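Local coordinates for MIP07328p (Drosophila melanogaster, PDB 6FKK), which acts as a chemorepellent axon guidance cue, probably repelling growing axons by binding semaphorin receptors through its extracellular sema domain, at residues H476-I481 with P493-D498; K12-L17 with S439-L444; P275-G280 with I389-Q394; P375-V380 with K414-I419; V16-I21 with N52-I57. All blocks are in the same frame, centred on the assembly; numbering follows the deposited sequence.

Interaction 1 (H476-I481 with P493-D498); sequences HHCSHI and PICAWD
Cys478 and Cys495 are joined covalently, SG to SG at 2.0 Å, with the disulfide twisted to a chi3 of -85°. Both sulfurs lie anti to their own carbonyl carbons (chi1 -48° for Cys478, -52° for Cys495), a torsion that turns each SG toward the other segment and lets the bridge span alpha carbons 5.3 Å apart (Cys478 CA to Cys495 CA). Ile494 packs beside it: its CG2 methyl sits 3.5 Å from Cys478 SG and touches both the sulfur and the His476 imidazole. That methyl makes a CH-pi contact over one face of the ring, 3.7 Å from the ring centre and displaced toward the rim, while Ile494 CD1 reaches farther along the same ring, 4.0 Å from His476 CD2. Polar partners fix the rotation of the imidazole at both nitrogens: ND1 is hydrogen-bonded to Asp492 and NE2 to His392 of the sema domain. No hydrogen bond links the two segments, so the covalent bridge and this apolar cluster carry the contact. It belongs to the cystine-rich plexin repeat (PSI) that follows the sema domain. The 476-481 loop leaves strand 469-474 and leads to helix 484-489; Cys478 and Ile494 also touch Asn506 of strand 503-506, and on the sema side His476 packs on Val405 and Tyr407 of strand 402-410.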
# COMPACT_ATOMS: atom_id res chain seq x y z
N HIS A 476 14.88 -14.70 -2.21
CA HIS A 476 14.93 -15.66 -3.30
C HIS A 476 15.64 -16.91 -2.82
O HIS A 476 16.72 -16.82 -2.22
CB HIS A 476 15.65 -15.07 -4.52
CG HIS A 476 14.96 -13.88 -5.11
ND1 HIS A 476 13.88 -13.99 -5.96
CD2 HIS A 476 15.20 -12.55 -4.99
CE1 HIS A 476 13.48 -12.79 -6.33
NE2 HIS A 476 14.27 -11.90 -5.76
N HIS A 477 15.04 -18.07 -3.08
CA HIS A 477 15.52 -19.34 -2.54
C HIS A 477 16.51 -20.04 -3.46
O HIS A 477 16.54 -21.28 -3.49
CB HIS A 477 14.33 -20.26 -2.25
CG HIS A 477 13.23 -19.61 -1.48
ND1 HIS A 477 13.22 -19.51 -0.11
CD2 HIS A 477 12.08 -19.02 -1.90
CE1 HIS A 477 12.13 -18.89 0.29
NE2 HIS A 477 11.42 -18.58 -0.78
N CYS A 478 17.32 -19.29 -4.22
CA CYS A 478 18.28 -19.94 -5.11
C CYS A 478 19.30 -20.74 -4.31
O CYS A 478 19.56 -21.91 -4.61
CB CYS A 478 18.99 -18.90 -5.99
SG CYS A 478 17.95 -17.68 -6.83
N SER A 479 19.89 -20.12 -3.29
CA SER A 479 20.93 -20.79 -2.51
C SER A 479 20.38 -21.84 -1.56
O SER A 479 21.17 -22.53 -0.91
CB SER A 479 21.73 -19.75 -1.71
OG SER A 479 20.89 -19.03 -0.83
N HIS A 480 19.06 -21.98 -1.46
CA HIS A 480 18.46 -22.96 -0.56
C HIS A 480 17.98 -24.22 -1.28
O HIS A 480 17.57 -25.17 -0.61
CB HIS A 480 17.29 -22.33 0.20
CG HIS A 480 17.71 -21.29 1.19
ND1 HIS A 480 18.27 -20.09 0.83
CD2 HIS A 480 17.65 -21.28 2.55
CE1 HIS A 480 18.53 -19.38 1.91
NE2 HIS A 480 18.17 -20.08 2.97
N ILE A 481 18.03 -24.25 -2.61
CA ILE A 481 17.67 -25.43 -3.38
C ILE A 481 18.94 -26.04 -3.94
O ILE A 481 19.81 -25.33 -4.46
CB ILE A 481 16.66 -25.10 -4.50
CG1 ILE A 481 16.36 -26.34 -5.34
CG2 ILE A 481 17.17 -23.96 -5.37
CD1 ILE A 481 15.73 -27.47 -4.56
N PRO A 493 12.71 -15.91 -11.88
CA PRO A 493 13.57 -15.34 -12.93
C PRO A 493 14.99 -15.06 -12.48
O PRO A 493 15.85 -14.82 -13.33
CB PRO A 493 12.84 -14.03 -13.30
CG PRO A 493 12.01 -13.71 -12.10
CD PRO A 493 11.58 -15.03 -11.54
N ILE A 494 15.26 -15.09 -11.17
CA ILE A 494 16.59 -14.78 -10.67
C ILE A 494 17.44 -16.02 -10.40
O ILE A 494 18.67 -15.90 -10.28
CB ILE A 494 16.48 -13.92 -9.39
CG1 ILE A 494 17.64 -12.92 -9.31
CG2 ILE A 494 16.43 -14.79 -8.15
CD1 ILE A 494 17.41 -11.84 -8.28
N CYS A 495 16.83 -17.20 -10.32
CA CYS A 495 17.57 -18.44 -10.11
C CYS A 495 17.78 -19.15 -11.44
O CYS A 495 16.83 -19.32 -12.21
CB CYS A 495 16.84 -19.38 -9.14
SG CYS A 495 16.33 -18.69 -7.53
N ALA A 496 19.02 -19.55 -11.71
CA ALA A 496 19.35 -20.34 -12.88
C ALA A 496 20.28 -21.47 -12.46
O ALA A 496 20.98 -21.37 -11.45
CB ALA A 496 20.01 -19.48 -13.98
N TRP A 497 20.27 -22.55 -13.24
CA TRP A 497 21.03 -23.75 -12.90
C TRP A 497 22.30 -23.82 -13.73
O TRP A 497 22.24 -23.84 -14.97
CB TRP A 497 20.18 -25.00 -13.13
CG TRP A 497 20.93 -26.26 -12.83
CD1 TRP A 497 21.49 -27.12 -13.73
CD2 TRP A 497 21.21 -26.79 -11.53
NE1 TRP A 497 22.09 -28.17 -13.07
CE2 TRP A 497 21.94 -27.99 -11.72
CE3 TRP A 497 20.91 -26.38 -10.23
CZ2 TRP A 497 22.37 -28.77 -10.66
CZ3 TRP A 497 21.35 -27.16 -9.18
CH2 TRP A 497 22.07 -28.34 -9.39
N ASP A 498 23.44 -23.85 -13.05
CA ASP A 498 24.73 -24.01 -13.72
C ASP A 498 25.00 -25.48 -13.96
O ASP A 498 24.93 -26.30 -13.03
CB ASP A 498 25.85 -23.38 -12.88
CG ASP A 498 27.17 -23.31 -13.62
OD1 ASP A 498 27.22 -23.70 -14.80
OD2 ASP A 498 28.17 -22.86 -13.02

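Interaction 2 (K12-L17 with S439-L444); sequences KQDKVL and SEMQVL
A single beta bridge, Gln13 with Gln442, fastens the N-terminal segment to the outermost strand, 432-442, of a sema-domain blade. Two backbone bonds make it, Gln442 N to Lys12 O at 3.0 Å and Asp14 N to Gln442 O at 2.8 Å; Gln442 thus grips the residues flanking Gln13, the pattern of a parallel pair, though the segments run 60° apart. The Gln13 side chain leaves anti to its backbone nitrogen but bends at chi2 (86°), folding the amide back so that NE2 gives a weak hydrogen bond to Val443 O. Met441 fills the other side of the crossing, extended beyond CG between Lys12 and Asp14: Lys12 NZ meets its CG at 3.3 Å, and Asp14 CG lies 3.7 Å from its SD. Next to it the Asp14 and Val443 side chains run alongside, CB to CG2 at 4.0 Å. The Gln442 amide turns away from the bridge, NE2 to Leu444 O at 2.9 Å and OE1 to Lys414. Strand 414-423 borders 432-442 within the blade, and strand 469-474 of the next sheet supplies Val471 and Val473, on which Val16, Asp14 and Val443 rest.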
# COMPACT_ATOMS: atom_id res chain seq x y z
N LYS A 12 4.67 -26.18 2.71
CA LYS A 12 5.96 -26.25 3.38
C LYS A 12 6.26 -24.94 4.10
O LYS A 12 5.91 -23.85 3.63
CB LYS A 12 7.06 -26.57 2.38
CG LYS A 12 6.96 -25.81 1.07
CD LYS A 12 8.15 -26.10 0.16
CE LYS A 12 7.89 -25.61 -1.25
NZ LYS A 12 7.47 -24.18 -1.28
N GLN A 13 6.92 -25.05 5.25
CA GLN A 13 7.31 -23.89 6.04
C GLN A 13 8.61 -23.31 5.51
O GLN A 13 9.56 -24.05 5.23
CB GLN A 13 7.46 -24.27 7.51
CG GLN A 13 7.95 -23.14 8.41
CD GLN A 13 6.82 -22.26 8.92
OE1 GLN A 13 5.70 -22.73 9.15
NE2 GLN A 13 7.10 -20.98 9.10
N ASP A 14 8.66 -21.99 5.37
CA ASP A 14 9.83 -21.32 4.82
C ASP A 14 10.95 -21.26 5.85
O ASP A 14 10.72 -21.26 7.06
CB ASP A 14 9.47 -19.91 4.35
CG ASP A 14 10.47 -19.35 3.36
OD1 ASP A 14 11.52 -19.99 3.14
OD2 ASP A 14 10.21 -18.27 2.79
N LYS A 15 12.19 -21.23 5.35
CA LYS A 15 13.38 -21.21 6.20
C LYS A 15 13.51 -19.84 6.85
O LYS A 15 13.97 -18.88 6.22
CB LYS A 15 14.62 -21.55 5.38
CG LYS A 15 15.91 -21.60 6.18
CD LYS A 15 15.90 -22.75 7.18
CE LYS A 15 17.20 -22.81 7.96
NZ LYS A 15 17.21 -23.93 8.95
N VAL A 16 13.11 -19.73 8.12
CA VAL A 16 13.18 -18.47 8.84
C VAL A 16 14.63 -18.14 9.15
O VAL A 16 15.34 -18.94 9.78
CB VAL A 16 12.34 -18.52 10.12
CG1 VAL A 16 12.61 -17.29 10.98
CG2 VAL A 16 10.86 -18.61 9.78
N LEU A 17 15.09 -16.97 8.70
CA LEU A 17 16.46 -16.54 8.93
C LEU A 17 16.62 -15.84 10.28
O LEU A 17 17.50 -16.20 11.07
CB LEU A 17 16.92 -15.61 7.80
CG LEU A 17 16.91 -16.21 6.39
CD1 LEU A 17 17.49 -15.22 5.38
CD2 LEU A 17 17.68 -17.52 6.35
N SER A 439 6.37 -19.55 -5.66
CA SER A 439 6.26 -20.36 -4.45
C SER A 439 5.15 -19.80 -3.57
O SER A 439 4.82 -18.61 -3.63
CB SER A 439 7.57 -20.38 -3.67
OG SER A 439 7.85 -19.11 -3.10
N GLU A 440 4.57 -20.68 -2.75
CA GLU A 440 3.64 -20.29 -1.70
C GLU A 440 4.01 -21.08 -0.45
O GLU A 440 3.73 -22.28 -0.37
CB GLU A 440 2.19 -20.54 -2.10
CG GLU A 440 1.18 -20.05 -1.07
CD GLU A 440 -0.27 -20.31 -1.48
OE1 GLU A 440 -0.78 -21.41 -1.18
OE2 GLU A 440 -0.88 -19.42 -2.09
N MET A 441 4.63 -20.41 0.51
CA MET A 441 5.14 -21.06 1.71
C MET A 441 4.55 -20.43 2.96
O MET A 441 4.21 -19.25 2.98
CB MET A 441 6.67 -20.99 1.77
CG MET A 441 7.37 -21.39 0.48
SD MET A 441 9.13 -21.64 0.73
CE MET A 441 9.72 -21.75 -0.96
N GLN A 442 4.44 -21.25 4.00
CA GLN A 442 4.02 -20.76 5.31
C GLN A 442 5.21 -20.09 5.99
O GLN A 442 6.27 -20.72 6.16
CB GLN A 442 3.49 -21.91 6.16
CG GLN A 442 2.84 -21.47 7.46
CD GLN A 442 1.48 -20.83 7.24
OE1 GLN A 442 0.69 -21.30 6.42
NE2 GLN A 442 1.21 -19.76 7.96
N VAL A 443 5.06 -18.83 6.37
CA VAL A 443 6.11 -18.06 7.02
C VAL A 443 5.83 -17.86 8.50
O VAL A 443 6.66 -18.18 9.35
CB VAL A 443 6.32 -16.70 6.31
CG1 VAL A 443 7.25 -15.82 7.13
CG2 VAL A 443 6.88 -16.92 4.92
N LEU A 444 4.66 -17.32 8.83
CA LEU A 444 4.26 -17.09 10.21
C LEU A 444 3.52 -18.31 10.74
O LEU A 444 3.15 -19.21 9.98
CB LEU A 444 3.38 -15.84 10.27
CG LEU A 444 4.02 -14.52 9.85
CD1 LEU A 444 3.07 -13.36 10.13
CD2 LEU A 444 5.35 -14.31 10.55

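Interaction 3 (P275-G280 with I389-Q394)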
# COMPACT_ATOMS: atom_id res chain seq x y z
N PRO A 275 4.67 0.96 -2.78
CA PRO A 275 5.19 2.23 -3.30
C PRO A 275 5.17 2.23 -4.82
O PRO A 275 4.97 1.20 -5.47
CB PRO A 275 6.63 2.28 -2.76
CG PRO A 275 6.62 1.37 -1.58
CD PRO A 275 5.64 0.28 -1.90
N ILE A 276 5.38 3.41 -5.40
CA ILE A 276 5.43 3.51 -6.85
C ILE A 276 6.61 2.70 -7.37
O ILE A 276 7.76 2.91 -6.95
CB ILE A 276 5.51 4.97 -7.30
CG1 ILE A 276 4.20 5.70 -7.00
CG2 ILE A 276 5.81 5.05 -8.79
CD1 ILE A 276 4.13 7.09 -7.59
N VAL A 277 6.33 1.77 -8.27
CA VAL A 277 7.33 0.89 -8.85
C VAL A 277 7.68 1.40 -10.24
O VAL A 277 6.80 1.79 -11.01
CB VAL A 277 6.82 -0.57 -8.90
CG1 VAL A 277 7.74 -1.43 -9.73
CG2 VAL A 277 6.69 -1.13 -7.49
N GLU A 278 8.97 1.41 -10.56
CA GLU A 278 9.46 1.84 -11.86
C GLU A 278 9.77 0.61 -12.69
O GLU A 278 10.83 -0.01 -12.54
CB GLU A 278 10.68 2.75 -11.71
CG GLU A 278 10.40 4.05 -10.97
CD GLU A 278 9.47 4.98 -11.73
OE1 GLU A 278 9.35 4.84 -12.97
OE2 GLU A 278 8.85 5.85 -11.09
N SER A 279 8.85 0.24 -13.58
CA SER A 279 9.01 -0.90 -14.47
C SER A 279 9.19 -0.34 -15.88
O SER A 279 8.21 -0.07 -16.59
CB SER A 279 7.82 -1.86 -14.39
OG SER A 279 7.61 -2.33 -13.07
N GLY A 280 10.44 -0.16 -16.28
CA GLY A 280 10.71 0.44 -17.58
C GLY A 280 10.27 1.89 -17.61
O GLY A 280 10.52 2.66 -16.67
N ILE A 389 1.50 -6.59 0.28
CA ILE A 389 2.03 -6.52 -1.08
C ILE A 389 3.43 -5.93 -1.02
O ILE A 389 3.72 -5.04 -0.20
CB ILE A 389 1.10 -5.69 -1.99
CG1 ILE A 389 1.61 -5.65 -3.43
CG2 ILE A 389 0.92 -4.29 -1.43
CD1 ILE A 389 1.26 -6.88 -4.23
N ALA A 390 4.31 -6.43 -1.88
CA ALA A 390 5.66 -5.91 -2.03
C ALA A 390 6.19 -6.39 -3.37
O ALA A 390 5.81 -7.47 -3.85
CB ALA A 390 6.58 -6.35 -0.89
N VAL A 391 7.07 -5.60 -3.98
CA VAL A 391 7.55 -5.85 -5.34
C VAL A 391 9.06 -5.74 -5.38
O VAL A 391 9.64 -4.79 -4.83
CB VAL A 391 6.92 -4.88 -6.36
CG1 VAL A 391 7.46 -5.15 -7.75
CG2 VAL A 391 5.41 -4.98 -6.34
N HIS A 392 9.71 -6.71 -6.03
CA HIS A 392 11.11 -6.59 -6.45
C HIS A 392 11.11 -6.29 -7.94
O HIS A 392 10.93 -7.20 -8.75
CB HIS A 392 11.88 -7.88 -6.15
CG HIS A 392 13.34 -7.80 -6.48
ND1 HIS A 392 14.20 -8.87 -6.31
CD2 HIS A 392 14.10 -6.78 -6.95
CE1 HIS A 392 15.42 -8.51 -6.67
NE2 HIS A 392 15.39 -7.25 -7.06
N PRO A 393 11.30 -5.04 -8.34
CA PRO A 393 11.06 -4.67 -9.74
C PRO A 393 12.24 -4.98 -10.65
O PRO A 393 13.41 -4.90 -10.26
CB PRO A 393 10.82 -3.16 -9.66
CG PRO A 393 11.63 -2.73 -8.49
CD PRO A 393 11.58 -3.86 -7.50
N GLN A 394 11.90 -5.34 -11.89
CA GLN A 394 12.85 -5.44 -13.00
C GLN A 394 13.98 -6.42 -12.70
O GLN A 394 15.16 -6.11 -12.83
CB GLN A 394 13.40 -4.06 -13.36
CG GLN A 394 12.34 -3.09 -13.88
CD GLN A 394 11.63 -3.60 -15.13
OE1 GLN A 394 12.16 -3.51 -16.24
NE2 GLN A 394 10.44 -4.15 -14.95
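The Gln394 amide lies flat over the Ser279-Gly280 backbone, one face turned to it: Gly280 N stands almost directly above CD, 3.8 Å away, and NE2 reaches Ser279 CB at 3.5 Å. The other flat group, the His392 imidazole, with Pro393 CD at its edge and in its plane, is turned away from strand 265-279 toward the ring of His476, the two ring planes about 50° apart. The contact is blade-to-blade packing in the sema beta-propeller, where strands 265-279 and 386-396 open successive blades. The axes of the strand segments 277-279 and 389-394 are 29° apart in direction and 6.4 Å at closest approach, with no hydrogen bond between the two segments. Gln394 takes a left-handed backbone conformation, and its chain bends at chi2, which brings the amide back across the neighbouring strand's end. Asp404 ties the edges together: one carboxylate oxygen accepts from Gln394 N and the other bonds to Ser279 OG. With an alanine in place of Gln394, the Ser279-Gly280 backbone is likely to lose its flat amide cover and a gap to open beside Ser279. Farther along, apolar contacts take over. Val277 is forked between two partners: CG1, anti to the backbone nitrogen (chi1 169°), touches Pro393 CB at 3.5 Å, whereas CG2 meets Val391 CB at 3.9 Å.

Interaction 4 (P375-V380 with K414-I419); sequences PLLTKV and KVTKFI
Phe418 and Leu377 form the apolar heart of this contact. Leu377 CB stands over one face of the Phe418 ring in a CH-pi contact, 4.1 Å from the ring centre and displaced toward the rim, while its CD2 methyl comes down at CE1, 3.7 Å away. Leu376 CB meets the rim at CE2, 4.0 Å off. Phe418 has CG between its backbone nitrogen and carbonyl carbon (chi1 73°), a crowded position that projects the ring across to strand 377-380. An alanine in its place would probably open a gap between the strands and leave both leucines without their aromatic partner. Among polar groups, Leu376 O lies 3.8 Å from Phe418 CE2, obliquely to the ring, and is itself hydrogen-bonded to Thr435 OG1 and Asn420 ND2. Lys379 passes its aliphatic chain by Thr416, CE to OG1 at 4.3 Å, and carries its ammonium on to a salt bridge with Glu440. No hydrogen bond joins the two segments, whose strand axes are 10.4 Å apart. Leu376 and Leu377 both face Val301 in a classic beta bulge, and packing of this kind, one blade's last strand against the face of the next, belongs to the beta-propeller.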
# COMPACT_ATOMS: atom_id res chain seq x y z
N PRO A 375 -6.95 -8.73 -13.15
CA PRO A 375 -6.03 -8.93 -12.03
C PRO A 375 -4.81 -9.74 -12.44
O PRO A 375 -4.88 -10.64 -13.27
CB PRO A 375 -6.88 -9.69 -11.00
CG PRO A 375 -8.29 -9.39 -11.37
CD PRO A 375 -8.29 -9.27 -12.86
N LEU A 376 -3.67 -9.39 -11.83
CA LEU A 376 -2.45 -10.15 -12.04
C LEU A 376 -2.48 -11.48 -11.30
O LEU A 376 -1.73 -12.40 -11.66
CB LEU A 376 -1.24 -9.33 -11.59
CG LEU A 376 -1.09 -7.97 -12.27
CD1 LEU A 376 0.12 -7.24 -11.71
CD2 LEU A 376 -0.97 -8.14 -13.77
N LEU A 377 -3.33 -11.61 -10.28
CA LEU A 377 -3.49 -12.85 -9.53
C LEU A 377 -4.85 -12.81 -8.86
O LEU A 377 -5.22 -11.79 -8.28
CB LEU A 377 -2.38 -13.01 -8.48
CG LEU A 377 -2.50 -14.21 -7.54
CD1 LEU A 377 -2.20 -15.50 -8.27
CD2 LEU A 377 -1.57 -14.05 -6.35
N THR A 378 -5.59 -13.91 -8.95
CA THR A 378 -6.87 -14.04 -8.27
C THR A 378 -6.83 -15.24 -7.32
O THR A 378 -6.19 -16.25 -7.61
CB THR A 378 -8.04 -14.21 -9.25
OG1 THR A 378 -7.89 -15.43 -9.98
CG2 THR A 378 -8.07 -13.05 -10.23
N LYS A 379 -7.51 -15.10 -6.18
CA LYS A 379 -7.63 -16.17 -5.20
C LYS A 379 -9.09 -16.20 -4.74
O LYS A 379 -9.50 -15.37 -3.93
CB LYS A 379 -6.69 -15.95 -4.02
CG LYS A 379 -5.27 -16.46 -4.24
CD LYS A 379 -4.43 -16.30 -2.99
CE LYS A 379 -3.24 -17.25 -3.00
NZ LYS A 379 -3.67 -18.67 -3.02
N VAL A 380 -9.86 -17.15 -5.26
CA VAL A 380 -11.30 -17.21 -5.04
C VAL A 380 -11.65 -18.55 -4.40
O VAL A 380 -11.06 -19.58 -4.74
CB VAL A 380 -12.08 -17.00 -6.35
CG1 VAL A 380 -13.57 -16.90 -6.08
CG2 VAL A 380 -11.59 -15.75 -7.06
N LYS A 414 0.84 -16.96 5.00
CA LYS A 414 1.58 -17.45 3.85
C LYS A 414 2.08 -16.29 3.00
O LYS A 414 1.56 -15.17 3.06
CB LYS A 414 0.70 -18.38 3.00
CG LYS A 414 0.01 -19.49 3.77
CD LYS A 414 -0.57 -20.53 2.82
CE LYS A 414 -1.49 -21.50 3.55
NZ LYS A 414 -0.83 -22.11 4.74
N VAL A 415 3.09 -16.58 2.19
CA VAL A 415 3.67 -15.61 1.26
C VAL A 415 3.70 -16.24 -0.12
O VAL A 415 4.14 -17.39 -0.27
CB VAL A 415 5.08 -15.17 1.70
CG1 VAL A 415 5.72 -14.31 0.62
CG2 VAL A 415 5.01 -14.42 3.02
N THR A 416 3.25 -15.50 -1.13
CA THR A 416 3.18 -15.98 -2.50
C THR A 416 4.07 -15.12 -3.39
O THR A 416 3.87 -13.90 -3.47
CB THR A 416 1.74 -15.97 -3.01
OG1 THR A 416 0.95 -16.89 -2.25
CG2 THR A 416 1.70 -16.36 -4.48
N LYS A 417 5.04 -15.75 -4.04
CA LYS A 417 5.82 -15.12 -5.09
C LYS A 417 5.21 -15.47 -6.44
O LYS A 417 4.78 -16.61 -6.66
CB LYS A 417 7.28 -15.60 -5.07
CG LYS A 417 8.02 -15.43 -3.77
CD LYS A 417 9.38 -16.11 -3.87
CE LYS A 417 10.28 -15.80 -2.68
NZ LYS A 417 9.68 -16.22 -1.38
N PHE A 418 5.17 -14.50 -7.35
CA PHE A 418 4.72 -14.77 -8.70
C PHE A 418 5.19 -13.67 -9.64
O PHE A 418 5.46 -12.54 -9.22
CB PHE A 418 3.19 -14.92 -8.78
CG PHE A 418 2.43 -13.62 -8.63
CD1 PHE A 418 2.05 -13.16 -7.38
CD2 PHE A 418 2.08 -12.88 -9.75
CE1 PHE A 418 1.35 -11.98 -7.25
CE2 PHE A 418 1.38 -11.70 -9.62
CZ PHE A 418 1.02 -11.25 -8.37
N ILE A 419 5.29 -14.02 -10.92
CA ILE A 419 5.55 -13.08 -11.99
C ILE A 419 4.48 -13.25 -13.06
O ILE A 419 3.72 -14.22 -13.05
CB ILE A 419 6.96 -13.25 -12.61
CG1 ILE A 419 7.07 -14.62 -13.29
CG2 ILE A 419 8.03 -13.09 -11.55
CD1 ILE A 419 8.35 -14.81 -14.07

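Interaction 5 (V16-I21 with N52-I57)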
# COMPACT_ATOMS: atom_id res chain seq x y z
N VAL A 16 13.11 -19.73 8.12
CA VAL A 16 13.18 -18.47 8.84
C VAL A 16 14.63 -18.14 9.15
O VAL A 16 15.34 -18.94 9.78
CB VAL A 16 12.34 -18.52 10.12
CG1 VAL A 16 12.61 -17.29 10.98
CG2 VAL A 16 10.86 -18.61 9.78
N LEU A 17 15.09 -16.97 8.70
CA LEU A 17 16.46 -16.54 8.93
C LEU A 17 16.62 -15.84 10.28
O LEU A 17 17.50 -16.20 11.07
CB LEU A 17 16.92 -15.61 7.80
CG LEU A 17 16.91 -16.21 6.39
CD1 LEU A 17 17.49 -15.22 5.38
CD2 LEU A 17 17.68 -17.52 6.35
N ALA A 18 15.77 -14.85 10.56
CA ALA A 18 15.85 -14.12 11.82
C ALA A 18 14.44 -13.73 12.24
O ALA A 18 13.50 -13.73 11.44
CB ALA A 18 16.74 -12.88 11.70
N HIS A 19 14.30 -13.39 13.52
CA HIS A 19 13.00 -13.01 14.07
C HIS A 19 13.19 -11.95 15.14
O HIS A 19 14.14 -12.01 15.93
CB HIS A 19 12.27 -14.23 14.65
CG HIS A 19 13.02 -14.92 15.74
ND1 HIS A 19 12.81 -14.64 17.08
CD2 HIS A 19 13.97 -15.88 15.70
CE1 HIS A 19 13.61 -15.40 17.81
NE2 HIS A 19 14.32 -16.16 17.00
N PHE A 20 12.29 -10.97 15.16
CA PHE A 20 12.25 -9.91 16.16
C PHE A 20 10.88 -9.97 16.82
O PHE A 20 9.88 -9.59 16.20
CB PHE A 20 12.52 -8.55 15.53
CG PHE A 20 12.46 -7.40 16.49
CD1 PHE A 20 13.58 -7.01 17.20
CD2 PHE A 20 11.28 -6.70 16.69
CE1 PHE A 20 13.53 -5.95 18.09
CE2 PHE A 20 11.22 -5.64 17.58
CZ PHE A 20 12.35 -5.27 18.28
N ILE A 21 10.83 -10.42 18.07
CA ILE A 21 9.58 -10.80 18.72
C ILE A 21 9.24 -9.79 19.80
O ILE A 21 10.09 -9.45 20.64
CB ILE A 21 9.66 -12.22 19.31
CG1 ILE A 21 10.09 -13.22 18.24
CG2 ILE A 21 8.33 -12.62 19.92
CD1 ILE A 21 9.13 -13.34 17.09
N ASN A 52 20.03 -7.10 8.83
CA ASN A 52 20.87 -8.27 8.57
C ASN A 52 20.54 -9.42 9.51
O ASN A 52 20.54 -10.58 9.10
CB ASN A 52 22.35 -7.88 8.67
CG ASN A 52 22.73 -7.38 10.04
OD1 ASN A 52 21.88 -6.99 10.84
ND2 ASN A 52 24.03 -7.38 10.33
N GLY A 53 20.26 -9.12 10.78
CA GLY A 53 19.93 -10.15 11.74
C GLY A 53 18.69 -9.86 12.55
O GLY A 53 18.43 -10.53 13.56
N LEU A 54 17.92 -8.86 12.12
CA LEU A 54 16.73 -8.40 12.84
C LEU A 54 17.07 -8.08 14.30
O LEU A 54 16.31 -8.38 15.22
CB LEU A 54 15.59 -9.41 12.75
CG LEU A 54 14.87 -9.51 11.41
CD1 LEU A 54 13.62 -10.37 11.52
CD2 LEU A 54 14.52 -8.12 10.88
N LYS A 55 18.23 -7.48 14.50
CA LYS A 55 18.71 -7.12 15.83
C LYS A 55 18.49 -5.64 16.08
O LYS A 55 18.66 -4.81 15.18
CB LYS A 55 20.18 -7.48 16.01
CG LYS A 55 20.44 -8.98 16.07
CD LYS A 55 19.53 -9.64 17.10
CE LYS A 55 19.63 -11.15 17.05
NZ LYS A 55 20.99 -11.63 17.42
N GLU A 56 18.10 -5.31 17.31
CA GLU A 56 17.75 -3.95 17.67
C GLU A 56 19.00 -3.09 17.82
O GLU A 56 19.98 -3.51 18.45
CB GLU A 56 16.94 -3.95 18.97
CG GLU A 56 16.60 -2.58 19.50
CD GLU A 56 15.85 -2.67 20.81
OE1 GLU A 56 15.37 -3.77 21.15
OE2 GLU A 56 15.75 -1.64 21.51
N ILE A 57 18.96 -1.89 17.25
CA ILE A 57 20.08 -0.96 17.29
C ILE A 57 19.79 0.22 18.22
O ILE A 57 20.57 0.51 19.13
CB ILE A 57 20.45 -0.47 15.87
CG1 ILE A 57 20.95 -1.64 15.03
CG2 ILE A 57 21.49 0.63 15.94
CD1 ILE A 57 22.18 -2.32 15.60
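Leu54 is wedged between Ala18 and Phe20, its CB 3.8 Å from Ala18 CB and 4.2 Å from Phe20 CB. Its backbone is left-handed, and the side chain sets CG anti to the carbonyl carbon (chi1 -73°) before running on extended (chi2 -171°); this carries the CD1 methyl under the Ala18 carbonyl, 3.4 Å from its O. The Ala18 methyl also abuts the carbonyl O of Gly53. Phe20, with CG anti to the backbone nitrogen, presents an edge to Leu54 O, which lies near the ring plane 3.6 Å from CD1. Beyond it, Glu56 is fully stretched and slants past the ring: CB comes to 4.1 Å from Phe20 CE1, and the carboxylate plane stands steeply to the ring. That carboxylate is engaged by Arg59 in a salt bridge, while Tyr47 meets the Phe20 ring edge-to-face. No hydrogen bond crosses between the segments, although they run nearly in the same direction. Here two blades of the sema propeller adjoin: strand 18-21 is the outermost strand of a sheet with 469-474, 461-465 and 452-456, where Leu17 and Ala18 form a classic beta bulge against Ser472, and strand 56-61 edges the sheet of 29-33, 37-41 and 45-50.

How the interactions relate
Interactions 2 to 5 lie in the sema domain and interaction 1 in the adjoining plexin repeat. Interactions 2 and 5 start from the same N-terminal segment, sharing Val16 and Leu17 with centres 16 Å apart: one reaches the blade of 386-442, the other the blade of 29-61. Interactions 3 and 4 both join the blade of 386-442 to its predecessor; their segments alternate along the chain and their centres lie about 15 Å apart. Interaction 4 borders interaction 2 through paired strands 414-423 and 432-442. Interaction 1, last along the chain, touches all the others; His477 to Lys417 is a probable hydrogen bond that helps dock the small domain on the propeller.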